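Local coordinates for protein aldehyde dehydrogenase (Listeria monocytogenes, PDB 3K9D) that probably oxidises or reduces aldehyde or acyl substrates with NAD or NADP as the nicotinamide cofactor, at residues A[187-199]-A[206-218]. Sequence-based numbering, arbitrary orientation.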
loop_
_atom_site.group_PDB
_atom_site.type_symbol
_atom_site.label_atom_id
_atom_site.label_comp_id
_atom_site.label_asym_id
_atom_site.label_seq_id
_atom_site.Cartn_x
_atom_site.Cartn_y
_atom_site.Cartn_z
ATOM N N MET A 187 0.479 -16.957 -1.203
ATOM C CA MET A 187 0.408 -15.688 -0.517
ATOM C C MET A 187 1.613 -15.489 0.416
ATOM O O MET A 187 2.150 -14.392 0.476
ATOM C CB MET A 187 -0.908 -15.550 0.284
ATOM C CG MET A 187 -2.193 -15.411 -0.555
ATOM S SD MET A 187 -3.680 -15.119 0.443
ATOM C CE MET A 187 -3.635 -16.524 1.549
ATOM N N LYS A 188 2.005 -16.538 1.146
ATOM C CA LYS A 188 3.077 -16.441 2.177
ATOM C C LYS A 188 4.513 -16.454 1.649
ATOM O O LYS A 188 5.421 -15.958 2.323
ATOM C CB LYS A 188 2.922 -17.519 3.263
ATOM C CG LYS A 188 1.807 -17.232 4.282
ATOM C CD LYS A 188 1.705 -18.323 5.348
ATOM C CE LYS A 188 0.589 -18.041 6.365
ATOM N NZ LYS A 188 0.946 -17.025 7.403
ATOM N N HIS A 189 4.718 -17.018 0.459
ATOM C CA HIS A 189 6.057 -17.157 -0.132
ATOM C C HIS A 189 6.881 -15.871 -0.163
ATOM O O HIS A 189 6.358 -14.792 -0.427
ATOM C CB HIS A 189 5.969 -17.719 -1.547
ATOM C CG HIS A 189 7.143 -18.563 -1.927
ATOM N ND1 HIS A 189 8.325 -18.032 -2.397
ATOM C CD2 HIS A 189 7.326 -19.903 -1.883
ATOM C CE1 HIS A 189 9.180 -19.008 -2.643
ATOM N NE2 HIS A 189 8.599 -20.155 -2.337
ATOM N N LYS A 190 8.175 -16.019 0.116
ATOM C CA LYS A 190 9.144 -14.925 0.140
ATOM C C LYS A 190 9.317 -14.233 -1.227
ATOM O O LYS A 190 9.489 -13.010 -1.306
ATOM C CB LYS A 190 10.487 -15.481 0.636
ATOM C CG LYS A 190 11.571 -14.449 0.870
ATOM C CD LYS A 190 12.957 -15.075 0.727
ATOM C CE LYS A 190 13.919 -14.119 0.031
ATOM N NZ LYS A 190 13.926 -12.760 0.659
ATOM N N ASP A 191 9.245 -15.024 -2.296
ATOM C CA ASP A 191 9.435 -14.524 -3.659
ATOM C C ASP A 191 8.194 -13.882 -4.301
ATOM O O ASP A 191 8.294 -13.168 -5.322
ATOM C CB ASP A 191 10.069 -15.618 -4.522
ATOM C CG ASP A 191 11.464 -15.950 -4.065
ATOM O OD1 ASP A 191 12.160 -15.006 -3.639
ATOM O OD2 ASP A 191 11.872 -17.132 -4.118
ATOM N N THR A 192 7.040 -14.108 -3.665
ATOM C CA THR A 192 5.815 -13.358 -3.945
ATOM C C THR A 192 5.926 -11.925 -3.419
ATOM O O THR A 192 6.088 -11.708 -2.212
ATOM C CB THR A 192 4.593 -14.065 -3.320
ATOM O OG1 THR A 192 4.526 -15.409 -3.826
ATOM C CG2 THR A 192 3.291 -13.319 -3.644
ATOM N N ALA A 193 5.819 -10.949 -4.323
ATOM C CA ALA A 193 6.058 -9.540 -3.984
ATOM C C ALA A 193 4.815 -8.779 -3.539
ATOM O O ALA A 193 4.898 -7.800 -2.766
ATOM C CB ALA A 193 6.688 -8.836 -5.151
ATOM N N VAL A 194 3.667 -9.220 -4.042
ATOM C CA VAL A 194 2.406 -8.537 -3.799
ATOM C C VAL A 194 1.244 -9.504 -4.020
ATOM O O VAL A 194 1.362 -10.470 -4.774
ATOM C CB VAL A 194 2.266 -7.237 -4.666
ATOM C CG1 VAL A 194 1.896 -7.572 -6.112
ATOM C CG2 VAL A 194 1.267 -6.231 -4.043
ATOM N N ILE A 195 0.137 -9.255 -3.325
ATOM C CA ILE A 195 -1.091 -10.010 -3.550
ATOM C C ILE A 195 -2.175 -9.074 -4.058
ATOM O O ILE A 195 -2.483 -8.074 -3.402
ATOM C CB ILE A 195 -1.593 -10.732 -2.258
ATOM C CG1 ILE A 195 -0.487 -11.597 -1.664
ATOM C CG2 ILE A 195 -2.852 -11.584 -2.555
ATOM C CD1 ILE A 195 -0.618 -11.829 -0.198
ATOM N N LEU A 196 -2.738 -9.398 -5.229
ATOM C CA LEU A 196 -4.024 -8.832 -5.652
ATOM C C LEU A 196 -5.145 -9.740 -5.166
ATOM O O LEU A 196 -5.386 -10.823 -5.708
ATOM C CB LEU A 196 -4.101 -8.634 -7.160
ATOM C CG LEU A 196 -3.099 -7.646 -7.759
ATOM C CD1 LEU A 196 -3.147 -7.642 -9.289
ATOM C CD2 LEU A 196 -3.365 -6.277 -7.204
ATOM N N ALA A 197 -5.811 -9.279 -4.121
ATOM C CA ALA A 197 -6.710 -10.109 -3.342
ATOM C C ALA A 197 -8.153 -9.815 -3.735
ATOM O O ALA A 197 -8.829 -9.024 -3.085
ATOM C CB ALA A 197 -6.487 -9.854 -1.851
ATOM N N THR A 198 -8.605 -10.445 -4.815
ATOM C CA THR A 198 -9.992 -10.314 -5.269
ATOM C C THR A 198 -10.803 -11.541 -4.826
ATOM O O THR A 198 -10.566 -12.668 -5.281
ATOM C CB THR A 198 -10.075 -10.111 -6.798
ATOM O OG1 THR A 198 -9.174 -9.067 -7.189
ATOM C CG2 THR A 198 -11.492 -9.732 -7.225
ATOM N N GLY A 199 -11.734 -11.316 -3.905
ATOM C CA GLY A 199 -12.589 -12.380 -3.388
ATOM C C GLY A 199 -13.252 -12.000 -2.078
ATOM O O GLY A 199 -13.337 -10.821 -1.743
ATOM N N ALA A 206 -7.085 -12.886 4.982
ATOM C CA ALA A 206 -5.988 -13.857 4.879
ATOM C C ALA A 206 -4.757 -13.254 4.217
ATOM O O ALA A 206 -3.631 -13.558 4.614
ATOM C CB ALA A 206 -6.423 -15.124 4.122
ATOM N N ALA A 207 -4.991 -12.413 3.210
ATOM C CA ALA A 207 -3.930 -11.763 2.442
ATOM C C ALA A 207 -3.160 -10.753 3.297
ATOM O O ALA A 207 -1.935 -10.639 3.195
ATOM C CB ALA A 207 -4.512 -11.082 1.213
ATOM N N TYR A 208 -3.879 -10.031 4.150
ATOM C CA TYR A 208 -3.229 -9.071 5.040
ATOM C C TYR A 208 -2.609 -9.709 6.283
ATOM O O TYR A 208 -1.951 -9.026 7.083
ATOM C CB TYR A 208 -4.177 -7.925 5.406
ATOM C CG TYR A 208 -4.301 -6.910 4.300
ATOM C CD1 TYR A 208 -3.297 -5.964 4.073
ATOM C CD2 TYR A 208 -5.420 -6.909 3.462
ATOM C CE1 TYR A 208 -3.413 -5.025 3.038
ATOM C CE2 TYR A 208 -5.547 -5.991 2.428
ATOM C CZ TYR A 208 -4.551 -5.052 2.221
ATOM O OH TYR A 208 -4.698 -4.155 1.187
ATOM N N SER A 209 -2.798 -11.021 6.422
ATOM C CA SER A 209 -2.188 -11.799 7.492
ATOM C C SER A 209 -1.051 -12.709 6.997
ATOM O O SER A 209 -0.486 -13.475 7.776
ATOM C CB SER A 209 -3.259 -12.623 8.200
ATOM O OG SER A 209 -4.327 -11.779 8.605
ATOM N N SER A 210 -0.713 -12.588 5.716
ATOM C CA SER A 210 0.226 -13.486 5.027
ATOM C C SER A 210 1.720 -13.183 5.243
ATOM O O SER A 210 2.581 -14.055 5.015
ATOM C CB SER A 210 -0.061 -13.460 3.527
ATOM O OG SER A 210 0.220 -12.181 2.977
ATOM N N GLY A 211 2.027 -11.953 5.658
ATOM C CA GLY A 211 3.414 -11.489 5.716
ATOM C C GLY A 211 3.885 -10.830 4.433
ATOM O O GLY A 211 4.979 -10.282 4.386
ATOM N N THR A 212 3.055 -10.900 3.390
ATOM C CA THR A 212 3.336 -10.325 2.064
ATOM C C THR A 212 2.449 -9.113 1.875
ATOM O O THR A 212 1.284 -9.154 2.289
ATOM C CB THR A 212 3.030 -11.362 0.942
ATOM O OG1 THR A 212 3.856 -12.517 1.126
ATOM C CG2 THR A 212 3.257 -10.809 -0.466
ATOM N N PRO A 213 2.983 -8.023 1.274
ATOM C CA PRO A 213 2.146 -6.873 0.889
ATOM C C PRO A 213 0.908 -7.285 0.103
ATOM O O PRO A 213 1.010 -8.044 -0.853
ATOM C CB PRO A 213 3.073 -6.050 -0.000
ATOM C CG PRO A 213 4.438 -6.338 0.536
ATOM C CD PRO A 213 4.409 -7.779 0.979
ATOM N N ALA A 214 -0.248 -6.795 0.530
ATOM C CA ALA A 214 -1.514 -7.114 -0.118
ATOM C C ALA A 214 -2.268 -5.875 -0.554
ATOM O O ALA A 214 -2.122 -4.794 0.006
ATOM C CB ALA A 214 -2.390 -7.948 0.806
ATOM N N ILE A 215 -3.072 -6.042 -1.589
ATOM C CA ILE A 215 -4.088 -5.066 -1.891
ATOM C C ILE A 215 -5.424 -5.768 -2.046
ATOM O O ILE A 215 -5.618 -6.613 -2.924
ATOM C CB ILE A 215 -3.694 -4.105 -3.048
ATOM C CG1 ILE A 215 -4.938 -3.569 -3.756
ATOM C CG2 ILE A 215 -2.655 -4.731 -3.977
ATOM C CD1 ILE A 215 -4.595 -2.804 -4.960
ATOM N N GLY A 216 -6.332 -5.417 -1.144
ATOM C CA GLY A 216 -7.601 -6.102 -1.015
ATOM C C GLY A 216 -8.793 -5.349 -1.553
ATOM O O GLY A 216 -8.738 -4.146 -1.808
ATOM N N VAL A 217 -9.878 -6.086 -1.738
ATOM C CA VAL A 217 -11.162 -5.498 -2.099
ATOM C C VAL A 217 -12.052 -5.603 -0.866
ATOM O O VAL A 217 -11.646 -6.170 0.151
ATOM C CB VAL A 217 -11.786 -6.218 -3.323
ATOM C CG1 VAL A 217 -10.832 -6.160 -4.530
ATOM C CG2 VAL A 217 -12.142 -7.667 -2.986
ATOM N N GLY A 218 -13.252 -5.037 -0.930
ATOM C CA GLY A 218 -14.218 -5.227 0.146
ATOM C C GLY A 218 -15.549 -5.671 -0.446
ATOM O O GLY A 218 -15.691 -5.706 -1.675
HETATM O O HOH W 1 6.500 -12.138 0.163
#
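Ile195 and Ala197 meet Ala207 on one face of two parallel strands, 192-197 and 214-216, joined through helix 201-207 as a beta-alpha-beta crossover of the Rossmann-like domain of this family. The strands run 12° from parallel and pair through Ile195 N to Pro213 O, Ile215 N to Ile195 O (2.8 Å) and Ala197 N to Ile215 O; a weak bond from Val217 N to Ala197 O ends the pairing. Under the helix the packing is tight: the methyl CB of Ala197 lies 3.8 Å from Ala207 CB, and Ile195 CG2 leans on the same methyl. Ile195 CD1 reaches on to Ser210 OG at 3.3 Å. That hydroxyl accepts from Thr212 N, closing an ST turn, and donates to Ala207 O, which the placement of OG between backbone N and carbonyl carbon (chi1 66°) permits. On the other face Leu196 and Ile215 lie side by side, CD2 to CG2 3.6 Å, with Ile434 touching both. The CB of Thr212 points toward 187-199: OG1 donates to Met187 O (2.6 Å), almost in line with the carbonyl, and accepts a hydrogen bond from a water, while CG2, anti to the backbone N, rests 3.4 Å from Thr192 O. The margin is looser. Exposed Lys188 lays its CG against Ser210 O (3.4 Å), and its ammonium NZ stays 3.8 Å from Ser209 O. Thus small alanine methyls let the helix sit close to the sheet, whereas a buried threonine hydroxyl, gripped by carbonyl and water, ties the end of helix 180-188 to the loop entering strand 214-216.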